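Local coordinates for glycoside hydrolase family 31 (Trueperella pyogenes, PDB 5I0F), which degrades cycloalternan, probably as a retaining alpha-glycosidase whose reaction passes through a covalent glycosyl-enzyme intermediate, at residues A[137-142]-A[163-168]; A[158-163]-A[260-265]; A[219-224]-A[663-668]; A[655-660]-A[670-675]. All blocks are in the same frame, centred on the assembly; numbering follows the deposited sequence.

Interaction 1: residues A[137-142]-A[163-168]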
loop_
_atom_site.group_PDB
_atom_site.type_symbol
_atom_site.label_atom_id
_atom_site.label_comp_id
_atom_site.label_asym_id
_atom_site.label_seq_id
_atom_site.Cartn_x
_atom_site.Cartn_y
_atom_site.Cartn_z
ATOM N N GLY A 137 -16.696 14.510 -24.078
ATOM C CA GLY A 137 -16.182 15.275 -22.943
ATOM C C GLY A 137 -14.976 16.106 -23.345
ATOM O O GLY A 137 -14.708 16.313 -24.522
ATOM N N HIS A 138 -14.217 16.528 -22.341
ATOM C CA HIS A 138 -13.147 17.482 -22.511
ATOM C C HIS A 138 -12.010 17.122 -21.538
ATOM O O HIS A 138 -12.264 16.823 -20.372
ATOM C CB HIS A 138 -13.755 18.872 -22.248
ATOM C CG HIS A 138 -12.761 19.955 -22.000
ATOM N ND1 HIS A 138 -11.907 20.419 -22.976
ATOM C CD2 HIS A 138 -12.520 20.708 -20.898
ATOM C CE1 HIS A 138 -11.162 21.393 -22.479
ATOM N NE2 HIS A 138 -11.512 21.584 -21.218
ATOM N N ILE A 139 -10.777 17.096 -22.044
ATOM C CA ILE A 139 -9.594 16.968 -21.211
ATOM C C ILE A 139 -9.061 18.380 -20.920
ATOM O O ILE A 139 -8.621 19.074 -21.841
ATOM C CB ILE A 139 -8.475 16.140 -21.889
ATOM C CG1 ILE A 139 -8.991 14.802 -22.439
ATOM C CG2 ILE A 139 -7.334 15.904 -20.915
ATOM C CD1 ILE A 139 -9.535 13.854 -21.410
ATOM N N ASP A 140 -9.107 18.790 -19.655
ATOM C CA ASP A 140 -8.603 20.097 -19.222
ATOM C C ASP A 140 -7.114 19.896 -18.907
ATOM O O ASP A 140 -6.764 19.370 -17.844
ATOM C CB ASP A 140 -9.413 20.585 -18.003
ATOM C CG ASP A 140 -8.890 21.902 -17.408
ATOM O OD1 ASP A 140 -7.990 22.505 -18.006
ATOM O OD2 ASP A 140 -9.373 22.321 -16.327
ATOM N N ILE A 141 -6.265 20.255 -19.864
ATOM C CA ILE A 141 -4.821 20.007 -19.790
ATOM C C ILE A 141 -4.069 21.121 -20.546
ATOM O O ILE A 141 -4.481 21.513 -21.622
ATOM C CB ILE A 141 -4.451 18.614 -20.380
ATOM C CG1 ILE A 141 -2.945 18.331 -20.226
ATOM C CG2 ILE A 141 -4.855 18.499 -21.851
ATOM C CD1 ILE A 141 -2.522 16.894 -20.505
ATOM N N ASP A 142 -2.979 21.603 -19.962
ATOM C CA ASP A 142 -2.146 22.666 -20.527
ATOM C C ASP A 142 -0.853 22.037 -21.046
ATOM O O ASP A 142 -0.778 20.823 -21.173
ATOM C CB ASP A 142 -1.874 23.718 -19.445
ATOM C CG ASP A 142 -3.155 24.356 -18.934
ATOM O OD1 ASP A 142 -3.911 24.880 -19.770
ATOM O OD2 ASP A 142 -3.429 24.317 -17.709
ATOM N N VAL A 163 -12.276 7.100 -20.479
ATOM C CA VAL A 163 -11.677 7.880 -21.554
ATOM C C VAL A 163 -10.243 7.439 -21.699
ATOM O O VAL A 163 -9.606 7.083 -20.713
ATOM C CB VAL A 163 -11.776 9.396 -21.282
ATOM C CG1 VAL A 163 -11.065 9.800 -19.988
ATOM C CG2 VAL A 163 -11.244 10.213 -22.459
ATOM N N LYS A 164 -9.733 7.452 -22.919
ATOM C CA LYS A 164 -8.297 7.335 -23.089
ATOM C C LYS A 164 -7.738 8.436 -23.965
ATOM O O LYS A 164 -8.422 8.982 -24.833
ATOM C CB LYS A 164 -7.869 5.943 -23.557
ATOM C CG LYS A 164 -8.386 5.512 -24.888
ATOM C CD LYS A 164 -8.353 3.987 -25.007
ATOM C CE LYS A 164 -8.892 3.588 -26.375
ATOM N NZ LYS A 164 -8.797 2.131 -26.624
ATOM N N PHE A 165 -6.493 8.780 -23.690
ATOM C CA PHE A 165 -5.802 9.846 -24.410
ATOM C C PHE A 165 -4.296 9.625 -24.286
ATOM O O PHE A 165 -3.862 8.720 -23.565
ATOM C CB PHE A 165 -6.253 11.229 -23.904
ATOM C CG PHE A 165 -5.911 11.501 -22.476
ATOM C CD1 PHE A 165 -6.784 11.136 -21.452
ATOM C CD2 PHE A 165 -4.702 12.106 -22.146
ATOM C CE1 PHE A 165 -6.458 11.393 -20.122
ATOM C CE2 PHE A 165 -4.368 12.356 -20.822
ATOM C CZ PHE A 165 -5.252 12.003 -19.807
ATOM N N ALA A 166 -3.514 10.419 -25.007
ATOM C CA ALA A 166 -2.073 10.209 -25.084
ATOM C C ALA A 166 -1.279 11.469 -24.843
ATOM O O ALA A 166 -1.737 12.591 -25.131
ATOM C CB ALA A 166 -1.691 9.609 -26.422
ATOM N N LEU A 167 -0.076 11.258 -24.310
ATOM C CA LEU A 167 0.942 12.286 -24.188
ATOM C C LEU A 167 2.202 11.862 -24.939
ATOM O O LEU A 167 2.595 10.677 -24.931
ATOM C CB LEU A 167 1.308 12.509 -22.724
ATOM C CG LEU A 167 0.176 12.725 -21.730
ATOM C CD1 LEU A 167 0.795 12.895 -20.353
ATOM C CD2 LEU A 167 -0.639 13.948 -22.095
ATOM N N ARG A 168 2.867 12.842 -25.553
ATOM C CA ARG A 168 4.101 12.595 -26.279
ATOM C C ARG A 168 5.307 12.452 -25.324
ATOM O O ARG A 168 5.461 13.246 -24.403
ATOM C CB ARG A 168 4.343 13.740 -27.264
ATOM C CG ARG A 168 5.485 13.487 -28.242
ATOM C CD ARG A 168 5.470 14.485 -29.398
ATOM N NE ARG A 168 5.677 15.832 -28.895
ATOM C CZ ARG A 168 6.855 16.353 -28.535
ATOM N NH1 ARG A 168 6.890 17.603 -28.084
ATOM N NH2 ARG A 168 8.005 15.663 -28.643
#
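A two-layered beta-sandwich brings Ile139 and Ile141 of strand 138-141, from one sheet, over Val163, Phe165 and Leu167 of strand 163-168, from the other. The axes of these short segments pass 9.6 Å apart and are turned by 42° with the same general sense, too far for backbone pairing, so side chains fill the gap. Ile139 serves two neighbours with one methyl group: its CD1 lies 3.9 Å from Phe165 CD1 and 4.2 Å from Val163 CG2. Phe165 CG lies between the backbone N and carbonyl carbon (chi1 64°), and the ring meets that methyl at a slant. Further along, Ile141 is stretched out, with CG1 opposite the backbone N (chi1 -177°), and its CD1 touches Leu167 CD2 at 3.8 Å; the leucine leans over to make this contact. Phe146, from a loop, packs on Ile139, Ile141 and Phe165. The polar work is done elsewhere: His138 and Asp140 pair through their backbones with strand 263-271, and Asp140 OD1 forms a salt bridge with Arg265. Alternate residues facing inward, with hydrogen bonding kept within each layer, are typical of the hydrophobic interior of a beta-sandwich.

Interaction 2: residues A[158-163]-A[260-265]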
loop_
_atom_site.group_PDB
_atom_site.type_symbol
_atom_site.label_atom_id
_atom_site.label_comp_id
_atom_site.label_asym_id
_atom_site.label_seq_id
_atom_site.Cartn_x
_atom_site.Cartn_y
_atom_site.Cartn_z
ATOM N N ALA A 158 -26.349 4.319 -21.718
ATOM C CA ALA A 158 -26.315 4.689 -20.294
ATOM C C ALA A 158 -25.469 5.937 -20.002
ATOM O O ALA A 158 -25.815 6.720 -19.118
ATOM C CB ALA A 158 -25.819 3.517 -19.448
ATOM N N GLY A 159 -24.375 6.134 -20.732
ATOM C CA GLY A 159 -23.517 7.302 -20.506
ATOM C C GLY A 159 -22.098 7.069 -20.964
ATOM O O GLY A 159 -21.878 6.334 -21.930
ATOM N N THR A 160 -21.142 7.685 -20.259
ATOM C CA THR A 160 -19.729 7.678 -20.641
ATOM C C THR A 160 -18.915 7.068 -19.500
ATOM O O THR A 160 -18.939 7.575 -18.377
ATOM C CB THR A 160 -19.248 9.117 -20.945
ATOM O OG1 THR A 160 -20.161 9.710 -21.865
ATOM C CG2 THR A 160 -17.852 9.124 -21.557
ATOM N N HIS A 161 -18.225 5.968 -19.778
ATOM C CA HIS A 161 -17.670 5.129 -18.714
ATOM C C HIS A 161 -16.180 5.305 -18.477
ATOM O O HIS A 161 -15.730 5.217 -17.326
ATOM C CB HIS A 161 -17.971 3.663 -18.993
ATOM C CG HIS A 161 -19.412 3.410 -19.302
ATOM N ND1 HIS A 161 -20.386 3.402 -18.333
ATOM C CD2 HIS A 161 -20.051 3.214 -20.477
ATOM C CE1 HIS A 161 -21.564 3.189 -18.894
ATOM N NE2 HIS A 161 -21.387 3.076 -20.196
ATOM N N ARG A 162 -15.431 5.498 -19.557
ATOM C CA ARG A 162 -13.961 5.656 -19.508
ATOM C C ARG A 162 -13.501 6.612 -20.602
ATOM O O ARG A 162 -14.237 6.889 -21.559
ATOM C CB ARG A 162 -13.256 4.308 -19.694
ATOM C CG ARG A 162 -13.494 3.307 -18.569
ATOM C CD ARG A 162 -12.328 2.353 -18.365
ATOM N NE ARG A 162 -12.138 1.489 -19.524
ATOM C CZ ARG A 162 -12.829 0.381 -19.778
ATOM N NH1 ARG A 162 -13.803 -0.037 -18.974
ATOM N NH2 ARG A 162 -12.556 -0.317 -20.869
ATOM N N VAL A 163 -12.276 7.100 -20.479
ATOM C CA VAL A 163 -11.677 7.880 -21.554
ATOM C C VAL A 163 -10.243 7.439 -21.699
ATOM O O VAL A 163 -9.606 7.083 -20.713
ATOM C CB VAL A 163 -11.776 9.396 -21.282
ATOM C CG1 VAL A 163 -11.065 9.800 -19.988
ATOM C CG2 VAL A 163 -11.244 10.213 -22.459
ATOM N N LYS A 260 -23.307 13.004 -16.199
ATOM C CA LYS A 260 -22.668 14.323 -16.215
ATOM C C LYS A 260 -21.683 14.453 -17.372
ATOM O O LYS A 260 -21.031 13.480 -17.741
ATOM C CB LYS A 260 -21.928 14.592 -14.893
ATOM C CG LYS A 260 -22.835 14.595 -13.665
ATOM C CD LYS A 260 -22.401 15.598 -12.595
ATOM C CE LYS A 260 -23.591 16.043 -11.757
ATOM N NZ LYS A 260 -23.208 16.771 -10.519
ATOM N N THR A 261 -21.592 15.651 -17.946
ATOM C CA THR A 261 -20.595 15.953 -18.981
ATOM C C THR A 261 -19.230 15.642 -18.369
ATOM O O THR A 261 -18.890 16.229 -17.322
ATOM C CB THR A 261 -20.645 17.437 -19.386
ATOM O OG1 THR A 261 -22.006 17.819 -19.603
ATOM C CG2 THR A 261 -19.836 17.691 -20.659
ATOM N N PRO A 262 -18.483 14.674 -18.953
ATOM C CA PRO A 262 -17.234 14.326 -18.302
ATOM C C PRO A 262 -16.138 15.330 -18.651
ATOM O O PRO A 262 -15.941 15.658 -19.820
ATOM C CB PRO A 262 -16.928 12.927 -18.850
ATOM C CG PRO A 262 -17.583 12.899 -20.178
ATOM C CD PRO A 262 -18.785 13.781 -20.087
ATOM N N VAL A 263 -15.455 15.820 -17.625
ATOM C CA VAL A 263 -14.280 16.664 -17.774
ATOM C C VAL A 263 -13.193 16.015 -16.940
ATOM O O VAL A 263 -13.409 15.752 -15.762
ATOM C CB VAL A 263 -14.555 18.108 -17.294
ATOM C CG1 VAL A 263 -13.295 18.954 -17.379
ATOM C CG2 VAL A 263 -15.680 18.739 -18.124
ATOM N N VAL A 264 -12.049 15.728 -17.552
ATOM C CA VAL A 264 -10.895 15.197 -16.852
ATOM C C VAL A 264 -9.816 16.266 -16.722
ATOM O O VAL A 264 -9.314 16.749 -17.719
ATOM C CB VAL A 264 -10.296 13.987 -17.607
ATOM C CG1 VAL A 264 -9.089 13.429 -16.867
ATOM C CG2 VAL A 264 -11.357 12.915 -17.812
ATOM N N ARG A 265 -9.444 16.615 -15.504
ATOM C CA ARG A 265 -8.381 17.590 -15.271
ATOM C C ARG A 265 -7.054 16.850 -15.170
ATOM O O ARG A 265 -6.946 15.863 -14.430
ATOM C CB ARG A 265 -8.659 18.395 -14.002
ATOM C CG ARG A 265 -7.511 19.236 -13.468
ATOM C CD ARG A 265 -7.097 20.353 -14.401
ATOM N NE ARG A 265 -5.872 21.002 -13.932
ATOM C CZ ARG A 265 -5.235 21.990 -14.561
ATOM N NH1 ARG A 265 -5.700 22.494 -15.709
ATOM N NH2 ARG A 265 -4.120 22.491 -14.035
#
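Thr160 and Val163 of one beta-sandwich layer meet Pro262 and Val264 of the facing layer in two small apolar contacts, at the start of strand 160-168 and where the chain enters strand 263-271. The contacts lie three residues apart on 158-163 and two apart on 260-265, and both are between carbon atoms. At the outer end, Thr160 places its methyl, not its hydroxyl, against the proline: CG2 is anti to the backbone N and comes within 4.0 Å of Pro262 CG, the two side chains meeting nearly at right angles. Deeper in, Val163 and Val264 run past each other in opposite senses. Trp153 of strand 152-155 touches both Val163 and Pro262, and Leu254 touches both Thr160 and Val264, so each layer's residues share neighbours as well as contacts. The polar bonds named here run within each layer. Val163 pairs through its backbone with Val252 and Pro262 with His138, while Arg162 NE forms a salt bridge with Glu251 on the side turned from the other segment. Val163 turns CG1, set between its backbone N and carbonyl carbon, to Val264 CG2 at 3.8 Å.

Interaction 3: residues A[219-224]-A[663-668]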
loop_
_atom_site.group_PDB
_atom_site.type_symbol
_atom_site.label_atom_id
_atom_site.label_comp_id
_atom_site.label_asym_id
_atom_site.label_seq_id
_atom_site.Cartn_x
_atom_site.Cartn_y
_atom_site.Cartn_z
ATOM N N VAL A 219 11.752 12.818 -17.349
ATOM C CA VAL A 219 13.040 13.499 -17.201
ATOM C C VAL A 219 13.911 13.155 -18.396
ATOM O O VAL A 219 14.070 11.982 -18.713
ATOM C CB VAL A 219 13.747 13.083 -15.889
ATOM C CG1 VAL A 219 15.014 13.902 -15.676
ATOM C CG2 VAL A 219 12.796 13.272 -14.717
ATOM N N ASN A 220 14.458 14.174 -19.064
ATOM C CA ASN A 220 15.356 13.957 -20.211
ATOM C C ASN A 220 16.806 13.914 -19.751
ATOM O O ASN A 220 17.090 14.105 -18.572
ATOM C CB ASN A 220 15.093 14.956 -21.354
ATOM C CG ASN A 220 15.642 16.359 -21.105
ATOM O OD1 ASN A 220 16.501 16.602 -20.251
ATOM N ND2 ASN A 220 15.178 17.295 -21.919
ATOM N N GLU A 221 17.711 13.671 -20.680
ATOM C CA GLU A 221 19.119 13.474 -20.343
ATOM C C GLU A 221 19.941 14.754 -20.435
ATOM O O GLU A 221 21.155 14.717 -20.248
ATOM C CB GLU A 221 19.691 12.338 -21.201
ATOM C CG GLU A 221 19.086 11.004 -20.778
ATOM C CD GLU A 221 19.602 9.801 -21.542
ATOM O OE1 GLU A 221 20.372 9.984 -22.485
ATOM O OE2 GLU A 221 19.218 8.662 -21.187
ATOM N N ALA A 222 19.265 15.863 -20.713
ATOM C CA ALA A 222 19.790 17.222 -20.572
ATOM C C ALA A 222 19.485 17.849 -19.211
ATOM O O ALA A 222 19.922 18.960 -18.948
ATOM C CB ALA A 222 19.203 18.101 -21.653
ATOM N N GLY A 223 18.713 17.173 -18.364
ATOM C CA GLY A 223 18.354 17.701 -17.047
ATOM C C GLY A 223 17.028 18.458 -16.951
ATOM O O GLY A 223 16.759 19.094 -15.943
ATOM N N ARG A 224 16.207 18.431 -17.987
ATOM C CA ARG A 224 14.919 19.100 -17.912
ATOM C C ARG A 224 13.850 18.059 -17.673
ATOM O O ARG A 224 14.013 16.895 -18.045
ATOM C CB ARG A 224 14.643 19.903 -19.174
ATOM C CG ARG A 224 15.716 20.950 -19.495
ATOM C CD ARG A 224 16.179 21.794 -18.295
ATOM N NE ARG A 224 15.162 22.742 -17.816
ATOM C CZ ARG A 224 15.275 23.511 -16.724
ATOM N NH1 ARG A 224 16.346 23.449 -15.926
ATOM N NH2 ARG A 224 14.294 24.350 -16.413
ATOM N N GLU A 663 24.486 8.630 -17.478
ATOM C CA GLU A 663 24.937 7.387 -16.843
ATOM C C GLU A 663 24.186 7.012 -15.549
ATOM O O GLU A 663 24.186 5.855 -15.168
ATOM C CB GLU A 663 26.459 7.447 -16.599
ATOM C CG GLU A 663 27.105 6.267 -15.852
ATOM C CD GLU A 663 27.121 4.930 -16.602
ATOM O OE1 GLU A 663 26.836 4.928 -17.829
ATOM O OE2 GLU A 663 27.467 3.869 -15.971
ATOM N N ILE A 664 23.524 7.964 -14.895
ATOM C CA ILE A 664 22.766 7.659 -13.680
ATOM C C ILE A 664 21.695 6.568 -13.885
ATOM O O ILE A 664 21.423 5.793 -12.974
ATOM C CB ILE A 664 22.119 8.922 -13.043
ATOM C CG1 ILE A 664 21.057 9.547 -13.966
ATOM C CG2 ILE A 664 23.181 9.935 -12.636
ATOM C CD1 ILE A 664 20.320 10.726 -13.368
ATOM N N TRP A 665 21.148 6.447 -15.095
ATOM C CA TRP A 665 20.019 5.508 -15.320
ATOM C C TRP A 665 20.489 4.055 -15.342
ATOM O O TRP A 665 19.701 3.151 -15.104
ATOM C CB TRP A 665 19.237 5.906 -16.584
ATOM C CG TRP A 665 18.677 7.278 -16.424
ATOM C CD1 TRP A 665 19.187 8.444 -16.939
ATOM C CD2 TRP A 665 17.528 7.657 -15.638
ATOM N NE1 TRP A 665 18.419 9.511 -16.546
ATOM C CE2 TRP A 665 17.393 9.063 -15.752
ATOM C CE3 TRP A 665 16.605 6.951 -14.869
ATOM C CZ2 TRP A 665 16.365 9.781 -15.119
ATOM C CZ3 TRP A 665 15.561 7.658 -14.246
ATOM C CH2 TRP A 665 15.461 9.068 -14.378
ATOM N N ALA A 666 21.792 3.845 -15.563
ATOM C CA ALA A 666 22.380 2.515 -15.490
ATOM C C ALA A 666 22.576 2.026 -14.035
ATOM O O ALA A 666 22.936 0.865 -13.818
ATOM C CB ALA A 666 23.693 2.474 -16.278
ATOM N N HIS A 667 22.324 2.888 -13.044
ATOM C CA HIS A 667 22.523 2.550 -11.634
ATOM C C HIS A 667 21.305 2.933 -10.793
ATOM O O HIS A 667 21.384 3.755 -9.892
ATOM C CB HIS A 667 23.808 3.211 -11.154
ATOM C CG HIS A 667 24.977 2.923 -12.044
ATOM N ND1 HIS A 667 25.849 1.882 -11.823
ATOM C CD2 HIS A 667 25.376 3.508 -13.197
ATOM C CE1 HIS A 667 26.751 1.855 -12.784
ATOM N NE2 HIS A 667 26.484 2.830 -13.632
ATOM N N PRO A 668 20.164 2.305 -11.082
ATOM C CA PRO A 668 18.914 2.727 -10.454
ATOM C C PRO A 668 18.714 2.358 -8.969
ATOM O O PRO A 668 17.724 2.827 -8.385
ATOM C CB PRO A 668 17.863 2.067 -11.325
ATOM C CG PRO A 668 18.515 0.782 -11.741
ATOM C CD PRO A 668 19.963 1.145 -11.966
#
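Trp665 receives both partners from the turn 219-224: Val219 CB comes within 4.3 Å of its CZ2, on the six-membered ring, and Glu221 OE2 within 4.3 Å of its CD1, on the pyrrole ring. Both approach the indole at a slant. The valine contact is apolar, whereas the glutamate swings only its carboxylate end in, on an extended side chain (chi2 -179°). In the next shell His174 links the two sides, since its ring stacks on Trp665 while its NE2 is hydrogen-bonded to Glu221 OE2. Within 663-668, Ile664 CG1 sits 3.6 Å above one indole face. Further out, the tight turn of a beta-hairpin joining strands 212-219 and 225-230 probably helps hold the valine and glutamate. Asn220 N bonds to Arg224 O, and Asn220 OD1 accepts Arg224 N at 2.9 Å, a fairly straight bond (160°) whose donor stands above the amide plane, with a weaker bond from Ala222 N. On the other side the 3-10 turn 663-666 carries the tryptophan, and His667 NE2 donates to Glu663 OE2 at 2.7 Å from within its ring plane. Because Glu221 OE2 faces a ring carbon and is hydrogen-bonded to His174, its contribution to the indole is probably loose and non-directional, and this contact probably rests on van der Waals packing, with the His174 stack beside it.

Interaction 4: residues A[655-660]-A[670-675]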
loop_
_atom_site.group_PDB
_atom_site.type_symbol
_atom_site.label_atom_id
_atom_site.label_comp_id
_atom_site.label_asym_id
_atom_site.label_seq_id
_atom_site.Cartn_x
_atom_site.Cartn_y
_atom_site.Cartn_z
ATOM N N PHE A 655 18.417 11.495 -10.302
ATOM C CA PHE A 655 18.002 12.499 -11.274
ATOM C C PHE A 655 17.632 13.840 -10.653
ATOM O O PHE A 655 17.623 14.828 -11.367
ATOM C CB PHE A 655 16.889 11.983 -12.221
ATOM C CG PHE A 655 15.531 11.844 -11.585
ATOM C CD1 PHE A 655 14.692 12.939 -11.464
ATOM C CD2 PHE A 655 15.061 10.611 -11.183
ATOM C CE1 PHE A 655 13.428 12.811 -10.913
ATOM C CE2 PHE A 655 13.801 10.474 -10.614
ATOM C CZ PHE A 655 12.976 11.575 -10.488
ATOM N N TYR A 656 17.327 13.897 -9.350
ATOM C CA TYR A 656 16.980 15.187 -8.734
ATOM C C TYR A 656 18.155 16.174 -8.752
ATOM O O TYR A 656 17.953 17.354 -8.997
ATOM C CB TYR A 656 16.405 15.028 -7.300
ATOM C CG TYR A 656 14.992 14.525 -7.362
ATOM C CD1 TYR A 656 13.949 15.371 -7.723
ATOM C CD2 TYR A 656 14.703 13.187 -7.142
ATOM C CE1 TYR A 656 12.644 14.897 -7.829
ATOM C CE2 TYR A 656 13.399 12.693 -7.244
ATOM C CZ TYR A 656 12.379 13.546 -7.597
ATOM O OH TYR A 656 11.093 13.057 -7.709
ATOM N N ASP A 657 19.365 15.682 -8.502
ATOM C CA ASP A 657 20.546 16.531 -8.431
ATOM C C ASP A 657 21.500 16.316 -9.609
ATOM O O ASP A 657 22.388 17.140 -9.793
ATOM C CB ASP A 657 21.308 16.286 -7.112
ATOM C CG ASP A 657 20.441 16.486 -5.864
ATOM O OD1 ASP A 657 19.671 17.468 -5.827
ATOM O OD2 ASP A 657 20.545 15.664 -4.907
ATOM N N HIS A 658 21.343 15.234 -10.385
ATOM C CA HIS A 658 22.296 14.876 -11.455
ATOM C C HIS A 658 21.628 14.463 -12.774
ATOM O O HIS A 658 22.189 13.660 -13.519
ATOM C CB HIS A 658 23.243 13.757 -10.972
ATOM C CG HIS A 658 23.912 14.062 -9.670
ATOM N ND1 HIS A 658 23.488 13.530 -8.472
ATOM C CD2 HIS A 658 24.937 14.892 -9.368
ATOM C CE1 HIS A 658 24.239 14.001 -7.489
ATOM N NE2 HIS A 658 25.126 14.828 -8.010
ATOM N N ALA A 659 20.483 15.063 -13.110
ATOM C CA ALA A 659 19.738 14.680 -14.336
ATOM C C ALA A 659 20.431 14.993 -15.663
ATOM O O ALA A 659 20.046 14.450 -16.693
ATOM C CB ALA A 659 18.347 15.309 -14.345
ATOM N N ASP A 660 21.426 15.873 -15.672
ATOM C CA ASP A 660 22.166 16.114 -16.921
ATOM C C ASP A 660 23.258 15.049 -17.215
ATOM O O ASP A 660 23.975 15.156 -18.198
ATOM C CB ASP A 660 22.724 17.547 -16.961
ATOM C CG ASP A 660 23.734 17.814 -15.881
ATOM O OD1 ASP A 660 24.009 16.910 -15.060
ATOM O OD2 ASP A 660 24.250 18.950 -15.841
ATOM N N GLN A 670 21.321 2.882 -6.671
ATOM C CA GLN A 670 22.021 3.872 -5.833
ATOM C C GLN A 670 21.121 5.068 -5.685
ATOM O O GLN A 670 20.263 5.323 -6.526
ATOM C CB GLN A 670 23.419 4.316 -6.313
ATOM C CG GLN A 670 23.822 4.012 -7.725
ATOM C CD GLN A 670 25.225 4.485 -8.088
ATOM O OE1 GLN A 670 26.106 3.678 -8.336
ATOM N NE2 GLN A 670 25.407 5.794 -8.194
ATOM N N TYR A 671 21.320 5.796 -4.594
ATOM C CA TYR A 671 20.498 6.941 -4.304
ATOM C C TYR A 671 21.232 7.889 -3.368
ATOM O O TYR A 671 22.172 7.496 -2.688
ATOM C CB TYR A 671 19.171 6.483 -3.672
ATOM C CG TYR A 671 19.317 5.769 -2.350
ATOM C CD1 TYR A 671 19.534 4.382 -2.293
ATOM C CD2 TYR A 671 19.245 6.476 -1.147
ATOM C CE1 TYR A 671 19.679 3.729 -1.076
ATOM C CE2 TYR A 671 19.364 5.838 0.071
ATOM C CZ TYR A 671 19.579 4.466 0.107
ATOM O OH TYR A 671 19.743 3.820 1.321
ATOM N N MET A 672 20.763 9.129 -3.341
ATOM C CA MET A 672 21.257 10.112 -2.410
ATOM C C MET A 672 20.416 10.017 -1.131
ATOM O O MET A 672 19.184 9.815 -1.183
ATOM C CB MET A 672 21.179 11.523 -3.018
ATOM C CG MET A 672 21.998 11.721 -4.296
ATOM S SD MET A 672 23.771 11.504 -4.041
ATOM C CE MET A 672 24.149 12.798 -2.862
ATOM N N LEU A 673 21.084 10.147 0.014
ATOM C CA LEU A 673 20.405 10.323 1.281
ATOM C C LEU A 673 20.646 11.763 1.646
ATOM O O LEU A 673 21.735 12.105 2.096
ATOM C CB LEU A 673 20.962 9.396 2.367
ATOM C CG LEU A 673 20.201 9.463 3.695
ATOM C CD1 LEU A 673 18.798 8.912 3.550
ATOM C CD2 LEU A 673 20.955 8.710 4.771
ATOM N N GLY A 674 19.642 12.612 1.419
ATOM C CA GLY A 674 19.850 14.057 1.491
ATOM C C GLY A 674 20.803 14.574 0.419
ATOM O O GLY A 674 21.047 13.913 -0.585
ATOM N N ASP A 675 21.329 15.771 0.636
ATOM C CA ASP A 675 22.213 16.423 -0.339
ATOM C C ASP A 675 23.597 15.826 -0.424
ATOM O O ASP A 675 24.229 15.952 -1.457
ATOM C CB ASP A 675 22.428 17.897 0.011
ATOM C CG ASP A 675 21.207 18.754 -0.184
ATOM O OD1 ASP A 675 20.185 18.325 -0.731
ATOM O OD2 ASP A 675 21.306 19.936 0.187
HETATM O O HOH W 1 23.245 16.414 -4.042
#
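The short, weakly bonded helix 655-658 sits beside strand 671-673, and the CA atoms of Asp657 and Asp675, the latter just past the strand, are 8.3 Å apart. Met672 reaches across toward the helix. Its chi1 and chi2, both near -60°, fold the chain so that the sulfur meets the edge of the His658 imidazole: SD is 4.3 Å from CE1 and 5.4 Å from the ring centroid, 77° off the normal, an edge-on Met-aromatic contact. Asp657 CB lies over one face of the same imidazole, toward its rim. The strand belongs to the antiparallel sheet of the family 31 C-terminal domain, where Met672 pairs through its backbone with Arg652 on the neighbouring strand and also packs on Leu678. Asp657 OD2 lies 4.2 Å from Met672 CG; the carboxylate's polar partners include Lys648, in a salt bridge at OD1, and Arg652, in another at OD2. That arginine also bonds to Asp675 OD1, and its positive charge probably eases the repulsion between Asp657 OD2 and Asp675 OD1, 5.0 Å apart. A water adds a second bridge, donating to Asp675 O at 2.8 Å and, more weakly, to Asp657 OD2.

The four contacts form two pairs. Interactions 1 and 2, centred 12 Å apart, share Val163 and lie in one sandwich interior; strands 138-141 and 263-271 pair beside each other, with Asp140 N probably bonded to Val264 O. The side chains of Ile139 and Val163 each lie about 9 Å from a bound calcium ion. Interactions 3 and 4, centred 10 Å apart, touch where Trp665 CH2 meets Phe655 CD2 at 3.6 Å. The hairpin of interaction 3 rises from the same sheet that serves interactions 1 and 2, thereby joining the sandwich to the C-terminal domain, although nearest atoms of interactions 1 and 3 are about 9 Å apart. None of the segments supplies a glycan-pocket residue.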